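Local coordinates for bifunctional protein PutA (PDB 5UR2) that probably oxidises proline to glutamate in two steps, through flavin-dependent proline dehydrogenase and NAD-dependent glutamate semialdehyde dehydrogenase activities joined in one chain, at residues V417-L420 / L421-T424; E427-L430 / R431-A435; M664-E668 / Q669-V673; V673-G676 / L677-I681. One frame throughout, in Å; residues are numbered along the deposited sequence.

Contact 1 (V417-L420 / L421-T424). With P5F (N-propargylglycine-modified flavin adenine dinucleotide), chain F.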
loop_
_atom_site.group_PDB
_atom_site.type_symbol
_atom_site.label_atom_id
_atom_site.label_comp_id
_atom_site.label_asym_id
_atom_site.label_seq_id
_atom_site.Cartn_x
_atom_site.Cartn_y
_atom_site.Cartn_z
ATOM N N VAL B 417 -41.056 -3.937 13.510
ATOM C CA VAL B 417 -39.932 -3.438 12.724
ATOM C C VAL B 417 -40.084 -3.854 11.272
ATOM O O VAL B 417 -39.762 -3.085 10.358
ATOM C CB VAL B 417 -38.586 -3.925 13.302
ATOM C CG1 VAL B 417 -37.468 -3.669 12.302
ATOM C CG2 VAL B 417 -38.273 -3.207 14.598
ATOM N N ARG B 418 -40.592 -5.067 11.037
ATOM C CA ARG B 418 -40.816 -5.524 9.663
ATOM C C ARG B 418 -41.918 -4.706 8.981
ATOM O O ARG B 418 -41.792 -4.357 7.800
ATOM C CB ARG B 418 -41.145 -7.021 9.657
ATOM C CG ARG B 418 -41.008 -7.712 8.287
ATOM C CD ARG B 418 -40.366 -9.117 8.395
ATOM N NE ARG B 418 -41.330 -10.206 8.191
ATOM C CZ ARG B 418 -41.100 -11.496 8.461
ATOM N NH1 ARG B 418 -39.930 -11.884 8.960
ATOM N NH2 ARG B 418 -42.052 -12.405 8.239
ATOM N N ARG B 419 -42.994 -4.376 9.714
ATOM C CA ARG B 419 -44.024 -3.485 9.177
ATOM C C ARG B 419 -43.444 -2.121 8.812
ATOM O O ARG B 419 -43.701 -1.604 7.719
ATOM C CB ARG B 419 -45.170 -3.323 10.183
ATOM C CG ARG B 419 -45.664 -4.639 10.770
ATOM C CD ARG B 419 -46.687 -5.341 9.899
ATOM N NE ARG B 419 -46.295 -5.498 8.503
ATOM C CZ ARG B 419 -45.496 -6.457 8.043
ATOM N NH1 ARG B 419 -44.970 -7.350 8.871
ATOM N NH2 ARG B 419 -45.224 -6.515 6.745
ATOM N N LEU B 420 -42.638 -1.533 9.708
ATOM C CA LEU B 420 -41.997 -0.256 9.402
ATOM C C LEU B 420 -41.123 -0.355 8.158
ATOM O O LEU B 420 -41.118 0.554 7.320
ATOM C CB LEU B 420 -41.168 0.234 10.594
ATOM C CG LEU B 420 -41.902 0.936 11.738
ATOM C CD1 LEU B 420 -40.991 1.025 12.942
ATOM C CD2 LEU B 420 -42.340 2.345 11.314
ATOM N N LEU B 421 -40.377 -1.448 8.017
ATOM C CA LEU B 421 -39.525 -1.608 6.845
ATOM C C LEU B 421 -40.349 -1.671 5.564
ATOM O O LEU B 421 -40.070 -0.946 4.604
ATOM C CB LEU B 421 -38.674 -2.868 6.984
ATOM C CG LEU B 421 -37.521 -2.686 7.970
ATOM C CD1 LEU B 421 -36.860 -4.021 8.253
ATOM C CD2 LEU B 421 -36.527 -1.681 7.424
ATOM N N GLU B 422 -41.400 -2.496 5.549
ATOM C CA GLU B 422 -42.224 -2.619 4.350
ATOM C C GLU B 422 -42.911 -1.297 3.997
ATOM O O GLU B 422 -42.922 -0.877 2.833
ATOM C CB GLU B 422 -43.271 -3.714 4.544
ATOM C CG GLU B 422 -44.009 -4.039 3.267
ATOM C CD GLU B 422 -43.069 -4.525 2.172
ATOM O OE1 GLU B 422 -42.948 -3.820 1.137
ATOM O OE2 GLU B 422 -42.416 -5.582 2.378
ATOM N N ASN B 423 -43.488 -0.628 4.995
ATOM C CA ASN B 423 -44.286 0.557 4.720
ATOM C C ASN B 423 -43.432 1.743 4.286
ATOM O O ASN B 423 -43.933 2.634 3.594
ATOM C CB ASN B 423 -45.114 0.919 5.952
ATOM C CG ASN B 423 -46.173 -0.112 6.262
ATOM O OD1 ASN B 423 -46.547 -0.908 5.406
ATOM N ND2 ASN B 423 -46.654 -0.110 7.497
ATOM N N THR B 424 -42.157 1.785 4.668
ATOM C CA THR B 424 -41.266 2.862 4.234
ATOM C C THR B 424 -40.443 2.491 3.010
ATOM O O THR B 424 -39.588 3.282 2.595
ATOM C CB THR B 424 -40.299 3.271 5.354
ATOM O OG1 THR B 424 -39.457 2.151 5.694
ATOM C CG2 THR B 424 -41.076 3.759 6.568
HETATM P PA P5F F . -46.706 -4.477 -2.700
HETATM O O1A P5F F . -47.595 -4.470 -3.989
HETATM O O2A P5F F . -46.146 -3.216 -2.264
HETATM O O5B P5F F . -45.459 -5.314 -2.790
HETATM C C5B P5F F . -44.327 -5.206 -1.935
HETATM C C4B P5F F . -43.448 -6.450 -2.134
HETATM O O4B P5F F . -42.746 -6.455 -3.354
HETATM C C3B P5F F . -42.387 -6.703 -1.103
HETATM O O3B P5F F . -42.892 -7.238 0.060
HETATM C C2B P5F F . -41.478 -7.632 -1.802
HETATM O O2B P5F F . -41.994 -8.917 -1.730
HETATM C C1B P5F F . -41.544 -7.160 -3.211
HETATM N N9A P5F F . -40.469 -6.282 -3.594
HETATM C C8A P5F F . -40.107 -5.072 -3.016
HETATM N N7A P5F F . -39.068 -4.570 -3.696
HETATM C C5A P5F F . -38.725 -5.422 -4.747
HETATM C C6A P5F F . -37.747 -5.425 -5.739
HETATM N N6A P5F F . -36.807 -4.345 -5.845
HETATM N N1A P5F F . -37.667 -6.444 -6.617
HETATM C C2A P5F F . -38.531 -7.480 -6.561
HETATM N N3A P5F F . -39.481 -7.520 -5.583
HETATM C C4A P5F F . -39.610 -6.533 -4.687
HETATM N N1 P5F F . -44.459 -13.223 3.214
HETATM C C2 P5F F . -43.642 -14.411 3.161
HETATM O O2 P5F F . -42.446 -14.349 2.482
HETATM N N3 P5F F . -44.065 -15.628 3.788
HETATM C C4 P5F F . -45.292 -15.725 4.489
HETATM O O4 P5F F . -45.644 -16.946 5.079
HETATM C C4X P5F F . -46.152 -14.469 4.554
HETATM N N5 P5F F . -47.368 -14.413 5.363
HETATM C C5X P5F F . -48.327 -13.348 5.012
HETATM C C6 P5F F . -49.775 -13.509 5.351
HETATM C C7 P5F F . -50.711 -12.527 4.939
HETATM C C7M P5F F . -52.173 -12.704 5.287
HETATM C C8 P5F F . -50.283 -11.384 4.200
HETATM C C8M P5F F . -51.250 -10.322 3.742
HETATM C C9 P5F F . -48.915 -11.225 3.873
HETATM C C9A P5F F . -47.924 -12.250 4.305
HETATM N N10 P5F F . -46.512 -12.094 3.946
HETATM C C10 P5F F . -45.717 -13.289 3.931
HETATM C "C1'" P5F F . -45.949 -10.821 3.430
HETATM C "C2'" P5F F . -46.177 -10.645 1.929
HETATM O "O2'" P5F F . -45.414 -11.573 1.258
HETATM C "C3'" P5F F . -45.864 -9.248 1.389
HETATM O "O3'" P5F F . -44.524 -8.992 1.590
HETATM C "C4'" P5F F . -46.651 -8.116 2.032
HETATM O "O4'" P5F F . -47.865 -8.644 2.445
HETATM C "C5'" P5F F . -46.801 -6.844 1.176
HETATM O "O5'" P5F F . -47.029 -7.100 -0.196
HETATM P P P5F F . -48.070 -6.293 -1.143
HETATM O O1P P5F F . -48.707 -7.063 -2.362
HETATM O O2P P5F F . -49.044 -5.710 -0.051
HETATM O O3P P5F F . -47.297 -4.865 -1.391
HETATM C C21 P5F F . -46.123 -14.591 7.657
HETATM C C22 P5F F . -46.837 -14.580 6.510
HETATM C C23 P5F F . -45.179 -15.755 8.002
#
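Leu421 N, Glu422 N and Asn423 N donate in regular alpha-helical steps to the carbonyl oxygens of Val417, Arg418 and Arg419. This is the last part of helix 409-423, which follows strand 400-406, the eighth strand of the proline dehydrogenase beta-alpha barrel. At the helix end Thr424 grips Leu420 O twice, with OG1 at 2.8 Å and N at 3.1 Å, from opposite faces of the carbonyl plane. OG1 stands between the backbone N and the carbonyl carbon (chi1 62°); with this torsion the buried Thr424 hydroxyl spends its proton on Leu420 O, one turn back. Val417 and Leu421 lie alongside each other, CG1 to CD1 4.1 Å, and both pack on Arg977 of the second subunit. Arg419, bent at its second and third torsions, brings NH2 within 4.1 Å of Glu422 CB; NH2 remains 5.3 Å from Glu422 OE2, too far for a salt bridge, though the opposite charges may still attract weakly, and the guanidinium makes a cation-pi contact with Tyr415. The glutamate instead turns to the modified flavin adenine dinucleotide: OE2 lies 2.9 Å from hydroxyl O3B of the adenosine ribose, and OE1 3.6 Å from C5B.

Contact 2 (E427-L430 / R431-A435). With P5F (N-propargylglycine-modified flavin adenine dinucleotide), chain F.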
loop_
_atom_site.group_PDB
_atom_site.type_symbol
_atom_site.label_atom_id
_atom_site.label_comp_id
_atom_site.label_asym_id
_atom_site.label_seq_id
_atom_site.Cartn_x
_atom_site.Cartn_y
_atom_site.Cartn_z
ATOM N N GLU B 427 -40.385 0.797 -2.925
ATOM C CA GLU B 427 -41.202 0.025 -3.849
ATOM C C GLU B 427 -42.589 -0.292 -3.316
ATOM O O GLU B 427 -43.335 -1.014 -3.983
ATOM C CB GLU B 427 -40.496 -1.284 -4.211
ATOM C CG GLU B 427 -39.072 -1.110 -4.681
ATOM C CD GLU B 427 -38.986 -0.274 -5.942
ATOM O OE1 GLU B 427 -39.975 -0.230 -6.709
ATOM O OE2 GLU B 427 -37.920 0.327 -6.174
ATOM N N SER B 428 -42.938 0.184 -2.126
ATOM C CA SER B 428 -44.225 -0.154 -1.532
ATOM C C SER B 428 -45.381 0.488 -2.301
ATOM O O SER B 428 -45.395 1.699 -2.524
ATOM C CB SER B 428 -44.258 0.282 -0.068
ATOM O OG SER B 428 -45.590 0.292 0.413
ATOM N N TRP B 429 -46.362 -0.325 -2.701
ATOM C CA TRP B 429 -47.520 0.232 -3.396
ATOM C C TRP B 429 -48.302 1.191 -2.502
ATOM O O TRP B 429 -48.746 2.256 -2.958
ATOM C CB TRP B 429 -48.434 -0.887 -3.901
ATOM C CG TRP B 429 -49.507 -0.370 -4.826
ATOM C CD1 TRP B 429 -49.436 -0.274 -6.187
ATOM C CD2 TRP B 429 -50.799 0.130 -4.458
ATOM N NE1 TRP B 429 -50.601 0.257 -6.690
ATOM C CE2 TRP B 429 -51.453 0.518 -5.651
ATOM C CE3 TRP B 429 -51.464 0.297 -3.240
ATOM C CZ2 TRP B 429 -52.748 1.053 -5.660
ATOM C CZ3 TRP B 429 -52.755 0.837 -3.251
ATOM C CH2 TRP B 429 -53.378 1.208 -4.454
ATOM N N LEU B 430 -48.487 0.827 -1.226
ATOM C CA LEU B 430 -49.217 1.686 -0.296
ATOM C C LEU B 430 -48.502 3.010 -0.083
ATOM O O LEU B 430 -49.145 4.062 0.017
ATOM C CB LEU B 430 -49.407 0.982 1.039
ATOM C CG LEU B 430 -50.468 -0.105 1.034
ATOM C CD1 LEU B 430 -50.358 -0.871 2.326
ATOM C CD2 LEU B 430 -51.836 0.502 0.866
ATOM N N ARG B 431 -47.174 2.980 0.027
ATOM C CA ARG B 431 -46.444 4.235 0.136
ATOM C C ARG B 431 -46.652 5.100 -1.104
ATOM O O ARG B 431 -46.884 6.311 -0.994
ATOM C CB ARG B 431 -44.954 3.984 0.354
ATOM C CG ARG B 431 -44.162 5.271 0.250
ATOM C CD ARG B 431 -42.680 5.052 0.296
ATOM N NE ARG B 431 -41.970 6.250 -0.142
ATOM C CZ ARG B 431 -40.676 6.479 0.070
ATOM N NH1 ARG B 431 -39.937 5.592 0.725
ATOM N NH2 ARG B 431 -40.119 7.600 -0.374
ATOM N N GLY B 432 -46.606 4.494 -2.293
ATOM C CA GLY B 432 -46.797 5.276 -3.502
ATOM C C GLY B 432 -48.143 5.973 -3.539
ATOM O O GLY B 432 -48.251 7.114 -4.004
ATOM N N LYS B 433 -49.186 5.301 -3.036
ATOM C CA LYS B 433 -50.539 5.853 -3.013
ATOM C C LYS B 433 -50.721 6.911 -1.922
ATOM O O LYS B 433 -51.239 8.002 -2.187
ATOM C CB LYS B 433 -51.558 4.723 -2.836
ATOM C CG LYS B 433 -52.903 5.196 -2.338
ATOM C CD LYS B 433 -53.703 5.912 -3.384
ATOM C CE LYS B 433 -55.036 6.339 -2.797
ATOM N NZ LYS B 433 -55.668 7.383 -3.670
ATOM N N PHE B 434 -50.349 6.592 -0.681
ATOM C CA PHE B 434 -50.692 7.410 0.477
ATOM C C PHE B 434 -49.575 8.348 0.906
ATOM O O PHE B 434 -49.787 9.173 1.801
ATOM C CB PHE B 434 -51.090 6.508 1.654
ATOM C CG PHE B 434 -52.399 5.794 1.455
ATOM C CD1 PHE B 434 -53.601 6.482 1.539
ATOM C CD2 PHE B 434 -52.429 4.459 1.107
ATOM C CE1 PHE B 434 -54.808 5.832 1.339
ATOM C CE2 PHE B 434 -53.647 3.801 0.901
ATOM C CZ PHE B 434 -54.829 4.487 1.018
ATOM N N ALA B 435 -48.423 8.270 0.291
ATOM C CA ALA B 435 -47.329 9.124 0.726
ATOM C C ALA B 435 -46.667 9.850 -0.429
ATOM O O ALA B 435 -46.384 11.044 -0.308
ATOM C CB ALA B 435 -46.278 8.310 1.509
HETATM P PA P5F F . -46.706 -4.477 -2.700
HETATM O O1A P5F F . -47.595 -4.470 -3.989
HETATM O O2A P5F F . -46.146 -3.216 -2.264
HETATM O O5B P5F F . -45.459 -5.314 -2.790
HETATM C C5B P5F F . -44.327 -5.206 -1.935
HETATM C C4B P5F F . -43.448 -6.450 -2.134
HETATM O O4B P5F F . -42.746 -6.455 -3.354
HETATM C C3B P5F F . -42.387 -6.703 -1.103
HETATM O O3B P5F F . -42.892 -7.238 0.060
HETATM C C2B P5F F . -41.478 -7.632 -1.802
HETATM O O2B P5F F . -41.994 -8.917 -1.730
HETATM C C1B P5F F . -41.544 -7.160 -3.211
HETATM N N9A P5F F . -40.469 -6.282 -3.594
HETATM C C8A P5F F . -40.107 -5.072 -3.016
HETATM N N7A P5F F . -39.068 -4.570 -3.696
HETATM C C5A P5F F . -38.725 -5.422 -4.747
HETATM C C6A P5F F . -37.747 -5.425 -5.739
HETATM N N6A P5F F . -36.807 -4.345 -5.845
HETATM N N1A P5F F . -37.667 -6.444 -6.617
HETATM C C2A P5F F . -38.531 -7.480 -6.561
HETATM N N3A P5F F . -39.481 -7.520 -5.583
HETATM C C4A P5F F . -39.610 -6.533 -4.687
HETATM N N1 P5F F . -44.459 -13.223 3.214
HETATM C C2 P5F F . -43.642 -14.411 3.161
HETATM O O2 P5F F . -42.446 -14.349 2.482
HETATM N N3 P5F F . -44.065 -15.628 3.788
HETATM C C4 P5F F . -45.292 -15.725 4.489
HETATM O O4 P5F F . -45.644 -16.946 5.079
HETATM C C4X P5F F . -46.152 -14.469 4.554
HETATM N N5 P5F F . -47.368 -14.413 5.363
HETATM C C5X P5F F . -48.327 -13.348 5.012
HETATM C C6 P5F F . -49.775 -13.509 5.351
HETATM C C7 P5F F . -50.711 -12.527 4.939
HETATM C C7M P5F F . -52.173 -12.704 5.287
HETATM C C8 P5F F . -50.283 -11.384 4.200
HETATM C C8M P5F F . -51.250 -10.322 3.742
HETATM C C9 P5F F . -48.915 -11.225 3.873
HETATM C C9A P5F F . -47.924 -12.250 4.305
HETATM N N10 P5F F . -46.512 -12.094 3.946
HETATM C C10 P5F F . -45.717 -13.289 3.931
HETATM C "C1'" P5F F . -45.949 -10.821 3.430
HETATM C "C2'" P5F F . -46.177 -10.645 1.929
HETATM O "O2'" P5F F . -45.414 -11.573 1.258
HETATM C "C3'" P5F F . -45.864 -9.248 1.389
HETATM O "O3'" P5F F . -44.524 -8.992 1.590
HETATM C "C4'" P5F F . -46.651 -8.116 2.032
HETATM O "O4'" P5F F . -47.865 -8.644 2.445
HETATM C "C5'" P5F F . -46.801 -6.844 1.176
HETATM O "O5'" P5F F . -47.029 -7.100 -0.196
HETATM P P P5F F . -48.070 -6.293 -1.143
HETATM O O1P P5F F . -48.707 -7.063 -2.362
HETATM O O2P P5F F . -49.044 -5.710 -0.051
HETATM O O3P P5F F . -47.297 -4.865 -1.391
HETATM C C21 P5F F . -46.123 -14.591 7.657
HETATM C C22 P5F F . -46.837 -14.580 6.510
HETATM C C23 P5F F . -45.179 -15.755 8.002
#
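Ser428 OG takes the N-H of Arg431 at 3.1 Å, nearly straight at 170°, and so acts as the N-cap of the short helix 429-434. With OG anti to the backbone N (chi1 164°), the hydroxyl is directed to this N-H of the first turn, where Gly432 N also binds Ser428 O. Packing is tight further along the helix, where Leu430 meets Phe434: the leucine methyl CD2 meets the ring at its edge, in plane, 3.8 Å from CE2, and Phe434 N is bonded to Leu430 O. Lys433 CG stands 3.5 Å above one face of the same phenyl ring, while Lys433 CB lies 4.1 Å above a face of the Trp429 indole, near its rim. Met21 of helix 6-22 touches Phe434, and Trp429 NE1 is anchored on Leu443 O. The solvent-facing parts are looser: Arg431 runs extended to a salt bridge with Asp436, and the exposed Glu427 lays CG 3.6 Å from N7A of the adenine. Trp429 N gives its hydrogen to the phosphate oxygen O2A of the modified flavin adenine dinucleotide at 2.9 Å and 177°. The phosphate thus sits at the helix N-terminus, where the helix dipole would probably help to stabilise its negative charge.

Contact 3 (M664-E668 / Q669-V673)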
loop_
_atom_site.group_PDB
_atom_site.type_symbol
_atom_site.label_atom_id
_atom_site.label_comp_id
_atom_site.label_asym_id
_atom_site.label_seq_id
_atom_site.Cartn_x
_atom_site.Cartn_y
_atom_site.Cartn_z
ATOM N N MET B 664 7.892 -27.565 2.401
ATOM C CA MET B 664 6.745 -27.609 3.296
ATOM C C MET B 664 6.801 -28.887 4.127
ATOM O O MET B 664 7.025 -29.981 3.594
ATOM C CB MET B 664 5.422 -27.493 2.534
ATOM C CG MET B 664 5.165 -28.566 1.489
ATOM S SD MET B 664 3.444 -28.458 0.943
ATOM C CE MET B 664 3.548 -29.079 -0.715
ATOM N N LYS B 665 6.644 -28.720 5.443
ATOM C CA LYS B 665 6.642 -29.777 6.446
ATOM C C LYS B 665 5.244 -29.825 7.048
ATOM O O LYS B 665 4.945 -29.092 8.001
ATOM C CB LYS B 665 7.690 -29.488 7.524
ATOM C CG LYS B 665 8.349 -30.719 8.119
ATOM C CD LYS B 665 7.360 -31.638 8.801
ATOM C CE LYS B 665 6.829 -31.021 10.083
ATOM N NZ LYS B 665 5.864 -31.915 10.793
ATOM N N PRO B 666 4.352 -30.653 6.529
ATOM C CA PRO B 666 2.974 -30.671 7.037
ATOM C C PRO B 666 2.886 -31.348 8.397
ATOM O O PRO B 666 3.772 -32.097 8.815
ATOM C CB PRO B 666 2.224 -31.483 5.974
ATOM C CG PRO B 666 3.294 -32.472 5.485
ATOM C CD PRO B 666 4.592 -31.678 5.495
ATOM N N ALA B 667 1.783 -31.073 9.086
ATOM C CA ALA B 667 1.494 -31.720 10.364
ATOM C C ALA B 667 1.239 -33.218 10.185
ATOM O O ALA B 667 0.577 -33.638 9.234
ATOM C CB ALA B 667 0.277 -31.054 11.012
ATOM N N GLU B 668 1.750 -34.033 11.121
ATOM C CA GLU B 668 1.595 -35.483 11.001
ATOM C C GLU B 668 0.127 -35.899 11.018
ATOM O O GLU B 668 -0.213 -36.985 10.526
ATOM C CB GLU B 668 2.334 -36.215 12.139
ATOM C CG GLU B 668 2.140 -35.574 13.509
ATOM C CD GLU B 668 2.893 -36.283 14.626
ATOM O OE1 GLU B 668 4.140 -36.305 14.552
ATOM O OE2 GLU B 668 2.245 -36.808 15.575
ATOM N N GLN B 669 -0.746 -35.068 11.582
ATOM C CA GLN B 669 -2.158 -35.408 11.642
ATOM C C GLN B 669 -2.870 -35.205 10.314
ATOM O O GLN B 669 -3.916 -35.823 10.087
ATOM C CB GLN B 669 -2.843 -34.572 12.723
ATOM C CG GLN B 669 -2.319 -34.825 14.123
ATOM C CD GLN B 669 -1.154 -33.910 14.519
ATOM O OE1 GLN B 669 -0.511 -33.274 13.670
ATOM N NE2 GLN B 669 -0.874 -33.853 15.828
ATOM N N SER B 670 -2.295 -34.411 9.409
ATOM C CA SER B 670 -2.996 -34.006 8.204
ATOM C C SER B 670 -2.105 -34.099 6.960
ATOM O O SER B 670 -2.278 -33.333 6.004
ATOM C CB SER B 670 -3.571 -32.595 8.382
ATOM O OG SER B 670 -2.565 -31.650 8.701
ATOM N N THR B 671 -1.203 -35.082 6.918
ATOM C CA THR B 671 -0.303 -35.198 5.775
ATOM C C THR B 671 -0.979 -35.813 4.550
ATOM O O THR B 671 -0.591 -35.503 3.418
ATOM C CB THR B 671 0.946 -35.973 6.185
ATOM O OG1 THR B 671 1.628 -35.234 7.208
ATOM C CG2 THR B 671 1.883 -36.182 4.994
ATOM N N VAL B 672 -2.003 -36.647 4.725
ATOM C CA VAL B 672 -2.771 -37.082 3.554
ATOM C C VAL B 672 -3.399 -35.883 2.847
ATOM O O VAL B 672 -3.397 -35.800 1.610
ATOM C CB VAL B 672 -3.832 -38.130 3.944
ATOM C CG1 VAL B 672 -4.629 -38.547 2.733
ATOM C CG2 VAL B 672 -3.172 -39.337 4.559
ATOM N N VAL B 673 -3.913 -34.913 3.609
ATOM C CA VAL B 673 -4.435 -33.698 2.977
ATOM C C VAL B 673 -3.327 -32.990 2.209
ATOM O O VAL B 673 -3.498 -32.588 1.048
ATOM C CB VAL B 673 -5.070 -32.765 4.026
ATOM C CG1 VAL B 673 -5.424 -31.398 3.411
ATOM C CG2 VAL B 673 -6.317 -33.401 4.616
HETATM O O HOH W 1 4.068 -34.772 8.341
HETATM O O HOH W 2 -1.081 -37.704 8.134
#
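Gln669 folds back over Glu668, the residue before it. Its CB rests 3.7 Å from Glu668 C, and CG continues past the same carbon. A bend at the second torsion (chi2 90°) then returns the amide, putting CD 3.8 Å from Glu668 CG. OE1 settles against carbon on two residues, 3.5 Å from Glu668 CG and 3.6 Å from Ala667 CB, and at the tip NE2 is hydrogen-bonded to Asp824. The amide and the Glu668 carboxylate are turned 47° to each other. A type I turn from Ala667 to Ser670 links strand 661-665 to helix 671-684 in a beta-alpha-beta unit of the Rossmann-like NAD-binding domain; in other aldehyde dehydrogenases the lysine and glutamate at the positions of Lys665 and Glu668 typically bind the adenosine ribose of NAD, and they probably do so here. Ala667 O holds the turn with two acceptor bonds, from Thr671 OG1 at 2.8 Å and Ser670 N at 3.0 Å, which come from opposite faces of the carbonyl plane. One water donates to both Pro666 O and Thr671 OG1. Another donates to Glu668 O and accepts from Thr671 N, while Val672 N and Val673 N are bound by the Glu582 carboxylate. Pro666 CG lies 3.7 Å from Thr671 OG1.

Contact 4 (V673-G676 / L677-I681)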
loop_
_atom_site.group_PDB
_atom_site.type_symbol
_atom_site.label_atom_id
_atom_site.label_comp_id
_atom_site.label_asym_id
_atom_site.label_seq_id
_atom_site.Cartn_x
_atom_site.Cartn_y
_atom_site.Cartn_z
ATOM N N VAL B 673 -3.913 -34.913 3.609
ATOM C CA VAL B 673 -4.435 -33.698 2.977
ATOM C C VAL B 673 -3.327 -32.990 2.209
ATOM O O VAL B 673 -3.498 -32.588 1.048
ATOM C CB VAL B 673 -5.070 -32.765 4.026
ATOM C CG1 VAL B 673 -5.424 -31.398 3.411
ATOM C CG2 VAL B 673 -6.317 -33.401 4.616
ATOM N N ALA B 674 -2.172 -32.829 2.848
ATOM C CA ALA B 674 -1.076 -32.090 2.225
ATOM C C ALA B 674 -0.507 -32.837 1.025
ATOM O O ALA B 674 -0.011 -32.214 0.078
ATOM C CB ALA B 674 0.001 -31.805 3.258
ATOM N N TRP B 675 -0.538 -34.167 1.074
ATOM C CA TRP B 675 -0.160 -34.976 -0.078
ATOM C C TRP B 675 -1.034 -34.636 -1.276
ATOM O O TRP B 675 -0.529 -34.434 -2.388
ATOM C CB TRP B 675 -0.256 -36.446 0.327
ATOM C CG TRP B 675 -0.235 -37.519 -0.731
ATOM C CD1 TRP B 675 -1.293 -38.295 -1.120
ATOM C CD2 TRP B 675 0.904 -38.001 -1.458
ATOM N NE1 TRP B 675 -0.884 -39.224 -2.055
ATOM C CE2 TRP B 675 0.459 -39.062 -2.281
ATOM C CE3 TRP B 675 2.258 -37.636 -1.498
ATOM C CZ2 TRP B 675 1.316 -39.750 -3.145
ATOM C CZ3 TRP B 675 3.110 -38.327 -2.352
ATOM C CH2 TRP B 675 2.633 -39.367 -3.171
ATOM N N GLY B 676 -2.342 -34.482 -1.048
ATOM C CA GLY B 676 -3.208 -34.010 -2.112
ATOM C C GLY B 676 -2.786 -32.651 -2.644
ATOM O O GLY B 676 -2.805 -32.420 -3.855
ATOM N N LEU B 677 -2.370 -31.739 -1.749
ATOM C CA LEU B 677 -1.898 -30.432 -2.209
ATOM C C LEU B 677 -0.674 -30.567 -3.104
ATOM O O LEU B 677 -0.586 -29.911 -4.152
ATOM C CB LEU B 677 -1.593 -29.507 -1.021
ATOM C CG LEU B 677 -0.991 -28.138 -1.391
ATOM C CD1 LEU B 677 -1.947 -27.253 -2.204
ATOM C CD2 LEU B 677 -0.521 -27.371 -0.151
ATOM N N MET B 678 0.282 -31.413 -2.711
ATOM C CA MET B 678 1.498 -31.568 -3.508
ATOM C C MET B 678 1.187 -32.123 -4.900
ATOM O O MET B 678 1.783 -31.695 -5.898
ATOM C CB MET B 678 2.489 -32.476 -2.770
ATOM C CG MET B 678 3.851 -32.582 -3.456
ATOM S SD MET B 678 4.642 -30.993 -3.616
ATOM C CE MET B 678 5.872 -31.338 -4.872
ATOM N N LYS B 679 0.250 -33.070 -4.989
ATOM C CA LYS B 679 -0.108 -33.650 -6.283
ATOM C C LYS B 679 -0.731 -32.606 -7.200
ATOM O O LYS B 679 -0.523 -32.629 -8.423
ATOM C CB LYS B 679 -1.062 -34.833 -6.073
ATOM C CG LYS B 679 -0.344 -36.072 -5.540
ATOM C CD LYS B 679 0.812 -36.431 -6.478
ATOM C CE LYS B 679 1.828 -37.367 -5.848
ATOM N NZ LYS B 679 3.115 -37.362 -6.630
ATOM N N MET B 680 -1.530 -31.701 -6.627
ATOM C CA MET B 680 -2.121 -30.628 -7.410
ATOM C C MET B 680 -1.060 -29.615 -7.818
ATOM O O MET B 680 -1.080 -29.103 -8.945
ATOM C CB MET B 680 -3.246 -29.947 -6.616
ATOM C CG MET B 680 -4.397 -30.867 -6.219
ATOM S SD MET B 680 -5.825 -30.004 -5.514
ATOM C CE MET B 680 -5.239 -29.484 -3.905
ATOM N N ILE B 681 -0.107 -29.345 -6.925
ATOM C CA ILE B 681 1.002 -28.463 -7.264
ATOM C C ILE B 681 1.778 -29.029 -8.440
ATOM O O ILE B 681 2.059 -28.320 -9.414
ATOM C CB ILE B 681 1.901 -28.238 -6.027
ATOM C CG1 ILE B 681 1.267 -27.202 -5.084
ATOM C CG2 ILE B 681 3.316 -27.833 -6.415
ATOM C CD1 ILE B 681 1.858 -27.209 -3.711
#
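Ala674 O accepts the N-H of Met678 at 2.9 Å, one of four successive alpha-helical bonds that tie Val673, Ala674, Trp675 and Gly676 to the residues four further on. On one flank Lys679 passes obliquely across Trp675. A bend at the second torsion (chi2 -55°) helps bring the lysine CE over a face of the indole. There CE makes a CH-pi contact, 3.8 Å from the centroid of the six-membered ring. Its closest approach is 3.4 Å, to Trp675 CH2. Helix 671-684 is the crossover helix of the beta-alpha-beta unit formed with strands 661-665 and 691-693, and Trp675 packs from it onto Val495, Val497 and Val500 of strand 495-501. Beyond the ring, Lys679 NZ forms a salt bridge with Glu505 and a hydrogen bond with Gln682. Met680 CG presses close to Gly676 O, at 3.2 Å; Leu677 and Met680 face helix 554-570, where both touch Met568.

How the contacts relate
The four contacts follow one another along the chain, the last two overlapping at Val673, and form two pairs. Contacts 1 and 2, centres about 12 Å apart, lie on the successive helices 409-423 and 429-434, which follow the last strand of the proline dehydrogenase barrel. They touch each other, and both reach the modified flavin adenine dinucleotide, one at the adenosine ribose, the other at a phosphate and the adenine. Contacts 3 and 4, centres about 10 Å apart, share helix 671-684 in the aldehyde dehydrogenase part; there Pro666 CB packs 3.5 Å from Ala674 CB. Contact centres of one pair lie about 52 to 61 Å from those of the other, on opposite sides of the chain's centre, in keeping with separate catalytic modules.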